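Local coordinates for protein dehydrogenase (Chromobacterium violaceum, PDB 3Q2I) that probably oxidises the sugar C-3 hydroxyl of UDP-GlcNAcA with NAD as cofactor, a step required in making 2,3-diacetamido-2,3-dideoxy-D-mannuronic acid, at residues P205-T213 against S341-L350; L143-F153 against W277-E288. All blocks are in the same frame, centred on the assembly; numbering follows the deposited sequence.

Contact 1. Residues P205-T213 against S341-L350; sequences PVESVQAYT and SARDGRRVSL. With NA (sodium ion), chain E.
Val209 and Val348 form an antiparallel hydrogen-bonded pair, Val209 N to Val348 O at 3.0 Å and Val348 N to Val209 O at 2.9 Å, and Leu350 N adds a further rung to Glu207 O. Next to it, Ser208 and Ser349 make a non-hydrogen-bonded pair. Before this short ladder, residues 341-344 are the last turn of helix 325-344, and there the strand's partner is a side chain: Ser341 holds OG anti to its backbone N (chi1 174°), which lets OG accept from Ala211 N at 2.9 Å while it donates to Arg346 O. One hydroxyl thus ties the last helical turn to both the strand and the loop that follows Gly345. On the face of Ser208, Gln210 and Arg347 run side by side. The guanidinium takes Gln210 OE1 side-on, at 2.7 Å from NH2 and 2.8 Å from NE; the oxygen lies in the guanidinium plane, but both nitrogens reach it from the same face of the amide, the two planes being 38° apart. Tyr212 of the second subunit packs on both of these side chains, and its hydroxyl bonds to Ser208 OG. Farther along, Ala342 CB sits against Thr213, 3.6 Å from OG1. That hydroxyl and Thr213 O both bind the sodium ion, alongside four waters, one of which also bridges Thr213 N and Ala342 O. At the other end Leu350 CD1 lies 4.1 Å from Val206 CG1, both side chains resting on Leu334. Glu207 and Ser208 together face Lys231, a classic beta bulge. After helix 325-344 the chain reverses through Gly345 and adds 348-349, the outermost strand within this chain, to the mixed sheet of the C-terminal alpha/beta domain, with the face carrying Ser208, Gln210 and Arg347 packed against the second subunit.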
loop_
_atom_site.group_PDB
_atom_site.type_symbol
_atom_site.label_atom_id
_atom_site.label_comp_id
_atom_site.label_asym_id
_atom_site.label_seq_id
_atom_site.Cartn_x
_atom_site.Cartn_y
_atom_site.Cartn_z
ATOM N N PRO A 205 -22.818 11.026 -11.713
ATOM C CA PRO A 205 -21.663 10.134 -11.739
ATOM C C PRO A 205 -20.971 10.066 -10.386
ATOM O O PRO A 205 -20.646 11.098 -9.803
ATOM C CB PRO A 205 -20.733 10.812 -12.744
ATOM C CG PRO A 205 -21.703 11.603 -13.666
ATOM C CD PRO A 205 -22.754 12.090 -12.738
ATOM N N VAL A 206 -20.680 8.833 -9.950
ATOM C CA VAL A 206 -19.990 8.564 -8.690
ATOM C C VAL A 206 -18.486 8.525 -8.966
ATOM O O VAL A 206 -18.013 7.993 -9.991
ATOM C CB VAL A 206 -20.495 7.243 -8.072
ATOM C CG1 VAL A 206 -19.547 6.798 -6.912
ATOM C CG2 VAL A 206 -21.980 7.390 -7.638
ATOM N N GLU A 207 -17.720 9.107 -8.063
ATOM C CA GLU A 207 -16.261 9.097 -8.125
ATOM C C GLU A 207 -15.682 7.883 -7.408
ATOM O O GLU A 207 -14.910 7.141 -8.006
ATOM C CB GLU A 207 -15.698 10.358 -7.446
ATOM C CG GLU A 207 -14.181 10.421 -7.602
ATOM C CD GLU A 207 -13.620 11.744 -7.169
ATOM O OE1 GLU A 207 -12.979 11.809 -6.110
ATOM O OE2 GLU A 207 -13.898 12.746 -7.851
ATOM N N SER A 208 -16.175 7.599 -6.191
ATOM C CA SER A 208 -15.589 6.473 -5.427
ATOM C C SER A 208 -16.564 6.067 -4.319
ATOM O O SER A 208 -17.482 6.858 -3.973
ATOM C CB SER A 208 -14.192 6.809 -4.889
ATOM O OG SER A 208 -14.257 7.853 -3.900
ATOM N N VAL A 209 -16.338 4.867 -3.791
ATOM C CA VAL A 209 -17.099 4.407 -2.636
ATOM C C VAL A 209 -16.151 3.807 -1.614
ATOM O O VAL A 209 -15.060 3.323 -1.941
ATOM C CB VAL A 209 -18.142 3.337 -3.064
ATOM C CG1 VAL A 209 -19.133 3.924 -4.076
ATOM C CG2 VAL A 209 -17.450 2.084 -3.625
ATOM N N GLN A 210 -16.651 3.735 -0.358
ATOM C CA GLN A 210 -15.968 3.008 0.730
ATOM C C GLN A 210 -17.042 2.218 1.471
ATOM O O GLN A 210 -17.997 2.828 1.957
ATOM C CB GLN A 210 -15.397 4.012 1.744
ATOM C CG GLN A 210 -14.365 4.897 1.112
ATOM C CD GLN A 210 -14.090 6.182 1.911
ATOM O OE1 GLN A 210 -13.052 6.804 1.744
ATOM N NE2 GLN A 210 -15.032 6.581 2.764
ATOM N N ALA A 211 -16.929 0.901 1.559
ATOM C CA ALA A 211 -18.044 0.078 2.029
ATOM C C ALA A 211 -17.638 -0.885 3.141
ATOM O O ALA A 211 -16.457 -1.245 3.246
ATOM C CB ALA A 211 -18.754 -0.632 0.879
ATOM N N TYR A 212 -18.609 -1.230 4.011
ATOM C CA TYR A 212 -18.476 -2.358 4.923
ATOM C C TYR A 212 -19.723 -3.223 4.672
ATOM O O TYR A 212 -20.814 -2.690 4.485
ATOM C CB TYR A 212 -18.549 -1.981 6.415
ATOM C CG TYR A 212 -17.401 -1.171 6.956
ATOM C CD1 TYR A 212 -16.256 -1.809 7.394
ATOM C CD2 TYR A 212 -17.549 0.188 7.179
ATOM C CE1 TYR A 212 -15.196 -1.060 7.877
ATOM C CE2 TYR A 212 -16.503 0.939 7.720
ATOM C CZ TYR A 212 -15.370 0.285 8.117
ATOM O OH TYR A 212 -14.287 1.001 8.598
ATOM N N THR A 213 -19.502 -4.529 4.613
ATOM C CA THR A 213 -20.662 -5.421 4.654
ATOM C C THR A 213 -20.402 -6.604 5.572
ATOM O O THR A 213 -19.274 -6.879 5.955
ATOM C CB THR A 213 -20.946 -5.994 3.258
ATOM O OG1 THR A 213 -19.886 -6.833 2.834
ATOM C CG2 THR A 213 -21.240 -4.935 2.211
ATOM N N SER A 341 -14.785 -2.947 -2.462
ATOM C CA SER A 341 -14.349 -2.081 -1.349
ATOM C C SER A 341 -14.595 -2.793 -0.012
ATOM O O SER A 341 -13.728 -2.766 0.880
ATOM C CB SER A 341 -15.208 -0.808 -1.405
ATOM O OG SER A 341 -14.875 -0.013 -0.235
ATOM N N ALA A 342 -15.761 -3.414 0.165
ATOM C CA ALA A 342 -16.061 -4.128 1.403
ATOM C C ALA A 342 -15.137 -5.322 1.592
ATOM O O ALA A 342 -14.736 -5.633 2.714
ATOM C CB ALA A 342 -17.506 -4.631 1.385
ATOM N N ARG A 343 -14.794 -5.996 0.494
ATOM C CA ARG A 343 -13.964 -7.191 0.620
ATOM C C ARG A 343 -12.559 -6.776 1.071
ATOM O O ARG A 343 -12.018 -7.406 1.987
ATOM C CB ARG A 343 -13.821 -7.867 -0.754
ATOM C CG ARG A 343 -13.046 -9.187 -0.696
ATOM C CD ARG A 343 -12.716 -9.753 -2.090
ATOM N NE ARG A 343 -11.761 -8.874 -2.732
ATOM C CZ ARG A 343 -11.471 -8.965 -4.030
ATOM N NH1 ARG A 343 -10.614 -8.125 -4.588
ATOM N NH2 ARG A 343 -12.170 -9.825 -4.775
ATOM N N ASP A 344 -11.990 -5.757 0.432
ATOM C CA ASP A 344 -10.580 -5.439 0.633
ATOM C C ASP A 344 -10.387 -4.334 1.672
ATOM O O ASP A 344 -9.218 -4.081 2.079
ATOM C CB ASP A 344 -9.936 -5.045 -0.705
ATOM C CG ASP A 344 -9.815 -6.229 -1.663
ATOM O OD1 ASP A 344 -9.938 -7.383 -1.191
ATOM O OD2 ASP A 344 -9.550 -5.942 -2.854
ATOM N N GLY A 345 -11.464 -3.721 2.161
ATOM C CA GLY A 345 -11.287 -2.609 3.137
ATOM C C GLY A 345 -10.574 -1.404 2.568
ATOM O O GLY A 345 -9.691 -0.791 3.203
ATOM N N ARG A 346 -10.924 -1.036 1.345
ATOM C CA ARG A 346 -10.263 0.107 0.691
ATOM C C ARG A 346 -11.265 0.902 -0.150
ATOM O O ARG A 346 -12.294 0.358 -0.587
ATOM C CB ARG A 346 -9.149 -0.349 -0.241
ATOM C CG ARG A 346 -9.623 -1.199 -1.390
ATOM C CD ARG A 346 -8.513 -1.784 -2.286
ATOM N NE ARG A 346 -9.093 -2.858 -3.094
ATOM C CZ ARG A 346 -9.426 -2.747 -4.380
ATOM N NH1 ARG A 346 -9.194 -1.597 -4.993
ATOM N NH2 ARG A 346 -9.995 -3.767 -5.027
ATOM N N ARG A 347 -10.947 2.181 -0.352
ATOM C CA ARG A 347 -11.726 3.036 -1.245
ATOM C C ARG A 347 -11.555 2.504 -2.645
ATOM O O ARG A 347 -10.462 2.193 -3.088
ATOM C CB ARG A 347 -11.165 4.474 -1.150
ATOM C CG ARG A 347 -11.902 5.526 -2.009
ATOM C CD ARG A 347 -11.280 6.952 -1.885
ATOM N NE ARG A 347 -11.655 7.495 -0.562
ATOM C CZ ARG A 347 -11.413 8.740 -0.106
ATOM N NH1 ARG A 347 -10.855 9.669 -0.865
ATOM N NH2 ARG A 347 -11.801 9.113 1.120
ATOM N N VAL A 348 -12.682 2.406 -3.371
ATOM C CA VAL A 348 -12.588 1.925 -4.777
ATOM C C VAL A 348 -13.144 3.013 -5.674
ATOM O O VAL A 348 -14.268 3.521 -5.444
ATOM C CB VAL A 348 -13.429 0.634 -4.972
ATOM C CG1 VAL A 348 -13.461 0.294 -6.453
ATOM C CG2 VAL A 348 -12.770 -0.506 -4.235
ATOM N N SER A 349 -12.335 3.413 -6.672
ATOM C CA SER A 349 -12.732 4.527 -7.537
ATOM C C SER A 349 -13.147 4.055 -8.930
ATOM O O SER A 349 -12.827 2.953 -9.371
ATOM C CB SER A 349 -11.593 5.542 -7.683
ATOM O OG SER A 349 -11.269 6.022 -6.376
ATOM N N LEU A 350 -13.959 4.902 -9.570
ATOM C CA LEU A 350 -14.594 4.599 -10.867
ATOM C C LEU A 350 -13.989 5.507 -11.940
ATOM O O LEU A 350 -13.461 6.568 -11.663
ATOM C CB LEU A 350 -16.081 4.898 -10.795
ATOM C CG LEU A 350 -16.841 4.027 -9.792
ATOM C CD1 LEU A 350 -18.274 4.329 -9.906
ATOM C CD2 LEU A 350 -16.616 2.521 -9.972
HETATM NA NA NA E . -17.913 -7.745 4.143
HETATM O O HOH W 1 -16.598 -5.277 4.833
HETATM O O HOH W 2 -16.356 -8.320 5.254
HETATM O O HOH W 3 -17.078 -8.694 1.967
HETATM O O HOH W 4 -19.320 -9.592 3.762
#

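Contact 2. Residues L143-F153 against W277-E288; sequences LLKRAMQEKRF and WEFSEPHAMDEE
Asp286 OD1 is gripped twice, by Arg152 NH2 at 2.7 Å and by Trp277 NE1 also at 2.7 Å, the two donors coming from opposite faces of the carboxylate. OD2 receives Arg152 NH1 through its syn lone pair and His283 N from above the plane. Arg152 therefore meets the acid end-on, one nitrogen to each oxygen, and NH1 bonds in addition to Glu281 O at 3.1 Å. A bend at chi3 (70°) swings its guanidinium between two covers: His283 CB lies over the centre of one face, 3.3 Å from CZ, while the opposite face is stacked on the Phe279 ring, planes 24° apart, in a cation-pi contact. Phe279 in turn directs its edge at the face of Phe153 in a T-shaped pair, centroids 5.0 Å apart. Ala147 CB closes against Phe279 CZ and the sulfur of Met285. Met285 threads between the two arginines: its CB is 3.2 Å from Arg146 NH2, and its SD and CE run back toward the helix backbone near Ala147. Leu143 packs CB on Trp277 CH2 and passes CD2 alongside Met285. At the outer end Arg146 and Glu288 form a second end-on salt bridge, NH1 to OE1 at 2.9 Å, with both hydrogen bonds nearly straight. The helix itself finishes in a Schellman motif at Lys151, which turns the chain so that Arg152 follows directly, its own carbonyl linked through a water to Ser280 OG. Between them Asp286, the Glu281 carbonyl and the Phe279 ring hold the buried guanidinium flat and fix its rotation. The carboxylate probably balances the arginine charge, and that charge, with four donor bonds from Arg152 NH1 and NH2, Trp277 NE1 and His283 N, probably favours the ionised acid.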
loop_
_atom_site.group_PDB
_atom_site.type_symbol
_atom_site.label_atom_id
_atom_site.label_comp_id
_atom_site.label_asym_id
_atom_site.label_seq_id
_atom_site.Cartn_x
_atom_site.Cartn_y
_atom_site.Cartn_z
ATOM N N LEU A 143 -41.028 12.349 -9.793
ATOM C CA LEU A 143 -40.920 13.736 -9.372
ATOM C C LEU A 143 -39.503 14.136 -8.969
ATOM O O LEU A 143 -39.054 15.227 -9.290
ATOM C CB LEU A 143 -41.847 14.037 -8.181
ATOM C CG LEU A 143 -43.294 14.373 -8.558
ATOM C CD1 LEU A 143 -44.211 14.330 -7.307
ATOM C CD2 LEU A 143 -43.256 15.760 -9.137
ATOM N N LEU A 144 -38.857 13.292 -8.161
ATOM C CA LEU A 144 -37.453 13.479 -7.821
ATOM C C LEU A 144 -36.636 13.627 -9.096
ATOM O O LEU A 144 -35.830 14.553 -9.210
ATOM C CB LEU A 144 -36.918 12.250 -7.059
ATOM C CG LEU A 144 -37.063 12.252 -5.541
ATOM C CD1 LEU A 144 -36.600 10.926 -4.957
ATOM C CD2 LEU A 144 -36.352 13.445 -4.914
ATOM N N LYS A 145 -36.800 12.704 -10.037
ATOM C CA LYS A 145 -36.013 12.814 -11.260
ATOM C C LYS A 145 -36.255 14.148 -11.986
ATOM O O LYS A 145 -35.328 14.814 -12.472
ATOM C CB LYS A 145 -36.263 11.625 -12.186
ATOM C CG LYS A 145 -35.449 11.684 -13.482
ATOM C CD LYS A 145 -33.928 11.479 -13.286
ATOM C CE LYS A 145 -33.190 11.346 -14.633
ATOM N NZ LYS A 145 -31.701 11.214 -14.518
ATOM N N ARG A 146 -37.527 14.525 -12.073
ATOM C CA ARG A 146 -37.866 15.809 -12.668
ATOM C C ARG A 146 -37.223 16.987 -11.940
ATOM O O ARG A 146 -36.673 17.909 -12.565
ATOM C CB ARG A 146 -39.391 15.923 -12.796
ATOM C CG ARG A 146 -39.919 15.104 -13.953
ATOM C CD ARG A 146 -41.449 14.949 -13.944
ATOM N NE ARG A 146 -42.150 16.236 -13.923
ATOM C CZ ARG A 146 -43.362 16.423 -13.404
ATOM N NH1 ARG A 146 -44.029 15.414 -12.862
ATOM N NH2 ARG A 146 -43.913 17.630 -13.417
ATOM N N ALA A 147 -37.251 16.959 -10.607
ATOM C CA ALA A 147 -36.613 18.030 -9.861
ATOM C C ALA A 147 -35.130 18.109 -10.191
ATOM O O ALA A 147 -34.593 19.192 -10.338
ATOM C CB ALA A 147 -36.863 17.886 -8.353
ATOM N N MET A 148 -34.484 16.952 -10.312
ATOM C CA MET A 148 -33.070 16.874 -10.665
ATOM C C MET A 148 -32.842 17.452 -12.057
ATOM O O MET A 148 -31.987 18.314 -12.227
ATOM C CB MET A 148 -32.572 15.429 -10.663
ATOM C CG MET A 148 -32.135 14.935 -9.310
ATOM S SD MET A 148 -31.072 16.123 -8.456
ATOM C CE MET A 148 -31.345 15.551 -6.810
ATOM N N GLN A 149 -33.589 16.966 -13.048
ATOM C CA GLN A 149 -33.458 17.490 -14.427
ATOM C C GLN A 149 -33.639 19.008 -14.528
ATOM O O GLN A 149 -32.990 19.666 -15.342
ATOM C CB GLN A 149 -34.442 16.785 -15.373
ATOM C CG GLN A 149 -34.060 15.336 -15.665
ATOM C CD GLN A 149 -35.212 14.495 -16.203
ATOM O OE1 GLN A 149 -36.373 14.905 -16.175
ATOM N NE2 GLN A 149 -34.887 13.329 -16.731
ATOM N N GLU A 150 -34.523 19.574 -13.719
ATOM C CA GLU A 150 -34.715 21.020 -13.708
ATOM C C GLU A 150 -33.657 21.785 -12.910
ATOM O O GLU A 150 -33.699 23.005 -12.863
ATOM C CB GLU A 150 -36.106 21.358 -13.172
ATOM C CG GLU A 150 -37.210 20.593 -13.852
ATOM C CD GLU A 150 -37.924 21.485 -14.836
ATOM O OE1 GLU A 150 -39.067 21.896 -14.525
ATOM O OE2 GLU A 150 -37.294 21.824 -15.868
ATOM N N LYS A 151 -32.731 21.077 -12.266
ATOM C CA LYS A 151 -31.743 21.692 -11.368
ATOM C C LYS A 151 -32.347 22.430 -10.175
ATOM O O LYS A 151 -31.822 23.446 -9.729
ATOM C CB LYS A 151 -30.790 22.596 -12.154
ATOM C CG LYS A 151 -30.509 22.043 -13.533
ATOM C CD LYS A 151 -29.362 22.754 -14.236
ATOM C CE LYS A 151 -28.619 21.772 -15.139
ATOM N NZ LYS A 151 -27.134 21.902 -14.967
ATOM N N ARG A 152 -33.432 21.912 -9.622
ATOM C CA ARG A 152 -34.089 22.604 -8.527
ATOM C C ARG A 152 -33.233 22.657 -7.256
ATOM O O ARG A 152 -33.417 23.544 -6.427
ATOM C CB ARG A 152 -35.457 21.981 -8.255
ATOM C CG ARG A 152 -36.403 22.075 -9.462
ATOM C CD ARG A 152 -37.787 21.640 -9.042
ATOM N NE ARG A 152 -38.384 22.639 -8.147
ATOM C CZ ARG A 152 -39.496 22.425 -7.451
ATOM N NH1 ARG A 152 -39.956 23.374 -6.648
ATOM N NH2 ARG A 152 -40.085 21.233 -7.475
ATOM N N PHE A 153 -32.293 21.723 -7.100
ATOM C CA PHE A 153 -31.500 21.715 -5.868
ATOM C C PHE A 153 -30.297 22.663 -5.945
ATOM O O PHE A 153 -29.644 22.954 -4.935
ATOM C CB PHE A 153 -30.969 20.299 -5.561
ATOM C CG PHE A 153 -32.041 19.307 -5.193
ATOM C CD1 PHE A 153 -32.384 19.091 -3.861
ATOM C CD2 PHE A 153 -32.641 18.519 -6.161
ATOM C CE1 PHE A 153 -33.322 18.137 -3.508
ATOM C CE2 PHE A 153 -33.589 17.590 -5.822
ATOM C CZ PHE A 153 -33.946 17.386 -4.494
ATOM N N TRP A 277 -40.271 18.384 1.306
ATOM C CA TRP A 277 -40.239 18.861 -0.066
ATOM C C TRP A 277 -40.108 20.379 -0.132
ATOM O O TRP A 277 -41.116 21.107 -0.217
ATOM C CB TRP A 277 -41.458 18.350 -0.864
ATOM C CG TRP A 277 -41.325 18.543 -2.372
ATOM C CD1 TRP A 277 -41.700 19.644 -3.087
ATOM C CD2 TRP A 277 -40.822 17.596 -3.324
ATOM N NE1 TRP A 277 -41.417 19.460 -4.419
ATOM C CE2 TRP A 277 -40.896 18.202 -4.595
ATOM C CE3 TRP A 277 -40.274 16.314 -3.212
ATOM C CZ2 TRP A 277 -40.444 17.560 -5.767
ATOM C CZ3 TRP A 277 -39.827 15.686 -4.364
ATOM C CH2 TRP A 277 -39.927 16.301 -5.622
ATOM N N GLU A 278 -38.901 20.895 0.015
ATOM C CA GLU A 278 -38.693 22.321 0.227
ATOM C C GLU A 278 -37.674 22.911 -0.752
ATOM O O GLU A 278 -36.486 22.548 -0.754
ATOM C CB GLU A 278 -38.340 22.604 1.704
ATOM C CG GLU A 278 -37.920 24.036 1.984
ATOM C CD GLU A 278 -37.971 24.447 3.463
ATOM O OE1 GLU A 278 -37.986 25.675 3.725
ATOM O OE2 GLU A 278 -37.995 23.570 4.363
ATOM N N PHE A 279 -38.149 23.782 -1.636
ATOM C CA PHE A 279 -37.292 24.386 -2.653
ATOM C C PHE A 279 -37.271 25.907 -2.583
ATOM O O PHE A 279 -38.242 26.505 -2.086
ATOM C CB PHE A 279 -37.697 23.898 -4.041
ATOM C CG PHE A 279 -37.381 22.451 -4.287
ATOM C CD1 PHE A 279 -36.111 22.064 -4.697
ATOM C CD2 PHE A 279 -38.344 21.478 -4.092
ATOM C CE1 PHE A 279 -35.828 20.715 -4.922
ATOM C CE2 PHE A 279 -38.083 20.139 -4.284
ATOM C CZ PHE A 279 -36.798 19.756 -4.732
ATOM N N SER A 280 -36.197 26.530 -3.060
ATOM C CA SER A 280 -36.059 27.978 -2.961
ATOM C C SER A 280 -37.061 28.689 -3.867
ATOM O O SER A 280 -37.480 29.799 -3.536
ATOM C CB SER A 280 -34.641 28.475 -3.243
ATOM O OG SER A 280 -34.276 28.300 -4.596
ATOM N N GLU A 281 -37.414 28.059 -4.993
ATOM C CA GLU A 281 -38.525 28.521 -5.829
ATOM C C GLU A 281 -39.539 27.453 -6.247
ATOM O O GLU A 281 -39.174 26.348 -6.657
ATOM C CB GLU A 281 -38.013 29.263 -7.060
ATOM C CG GLU A 281 -36.595 28.909 -7.432
ATOM C CD GLU A 281 -35.893 30.096 -8.029
ATOM O OE1 GLU A 281 -34.742 30.384 -7.626
ATOM O OE2 GLU A 281 -36.525 30.754 -8.883
ATOM N N PRO A 282 -40.839 27.791 -6.157
ATOM C CA PRO A 282 -41.913 26.845 -6.442
ATOM C C PRO A 282 -41.852 26.441 -7.905
ATOM O O PRO A 282 -41.151 27.095 -8.673
ATOM C CB PRO A 282 -43.173 27.668 -6.152
ATOM C CG PRO A 282 -42.743 29.076 -6.434
ATOM C CD PRO A 282 -41.366 29.128 -5.830
ATOM N N HIS A 283 -42.544 25.364 -8.261
ATOM C CA HIS A 283 -42.550 24.809 -9.608
ATOM C C HIS A 283 -43.915 24.164 -9.842
ATOM O O HIS A 283 -44.534 23.670 -8.905
ATOM C CB HIS A 283 -41.457 23.736 -9.745
ATOM C CG HIS A 283 -41.273 23.213 -11.139
ATOM N ND1 HIS A 283 -42.129 22.295 -11.713
ATOM C CD2 HIS A 283 -40.304 23.444 -12.058
ATOM C CE1 HIS A 283 -41.718 22.014 -12.939
ATOM N NE2 HIS A 283 -40.601 22.682 -13.166
ATOM N N ALA A 284 -44.369 24.143 -11.093
ATOM C CA ALA A 284 -45.616 23.466 -11.466
ATOM C C ALA A 284 -45.708 22.066 -10.859
ATOM O O ALA A 284 -46.752 21.666 -10.332
ATOM C CB ALA A 284 -45.741 23.397 -12.992
ATOM N N MET A 285 -44.592 21.334 -10.894
ATOM C CA MET A 285 -44.583 19.950 -10.424
ATOM C C MET A 285 -44.944 19.836 -8.944
ATOM O O MET A 285 -45.371 18.778 -8.513
ATOM C CB MET A 285 -43.240 19.268 -10.708
ATOM C CG MET A 285 -42.155 19.664 -9.725
ATOM S SD MET A 285 -40.581 18.778 -9.941
ATOM C CE MET A 285 -39.910 19.500 -11.439
ATOM N N ASP A 286 -44.827 20.913 -8.177
ATOM C CA ASP A 286 -45.158 20.884 -6.748
ATOM C C ASP A 286 -46.613 20.595 -6.364
ATOM O O ASP A 286 -46.888 20.198 -5.224
ATOM C CB ASP A 286 -44.676 22.150 -6.031
ATOM C CG ASP A 286 -43.173 22.329 -6.105
ATOM O OD1 ASP A 286 -42.445 21.305 -6.148
ATOM O OD2 ASP A 286 -42.737 23.504 -6.123
ATOM N N GLU A 287 -47.558 20.777 -7.282
ATOM C CA GLU A 287 -48.946 20.458 -6.948
ATOM C C GLU A 287 -49.349 18.995 -7.134
ATOM O O GLU A 287 -50.419 18.575 -6.701
ATOM C CB GLU A 287 -49.937 21.418 -7.607
ATOM C CG GLU A 287 -49.731 21.674 -9.088
ATOM C CD GLU A 287 -50.178 23.078 -9.483
ATOM O OE1 GLU A 287 -49.768 23.562 -10.567
ATOM O OE2 GLU A 287 -50.923 23.706 -8.694
ATOM N N GLU A 288 -48.453 18.203 -7.711
ATOM C CA GLU A 288 -48.662 16.765 -7.856
ATOM C C GLU A 288 -48.277 15.996 -6.590
ATOM O O GLU A 288 -48.420 14.775 -6.529
ATOM C CB GLU A 288 -47.853 16.259 -9.054
ATOM C CG GLU A 288 -48.084 17.110 -10.291
ATOM C CD GLU A 288 -47.082 16.859 -11.407
ATOM O OE1 GLU A 288 -46.667 15.695 -11.592
ATOM O OE2 GLU A 288 -46.730 17.826 -12.113
HETATM O O HOH W 5 -34.879 25.844 -6.315
#

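Overall arrangement
From the N terminus, past the parallel Rossmann sheet, the chain enters helix 139-149, which supplies the first half of contact 2, and then strand 206-214, the first half of contact 1. Contact 2 closes its loop at 277-288, contact 1 only at 341-350, so the two loops cross rather than nest. Each spans well over a hundred residues. Both reach the mixed sheet of the C-terminal domain, at opposite edges: contact 2 joins helix 139-149 to the end of strand 273-279 and the loop and 3-10 turn that follow it, contact 1 adds strand 348-349 beside 206-214. Their centres lie about 31 Å apart and their nearest atoms about 9 Å, so the two do not touch; both border the second subunit.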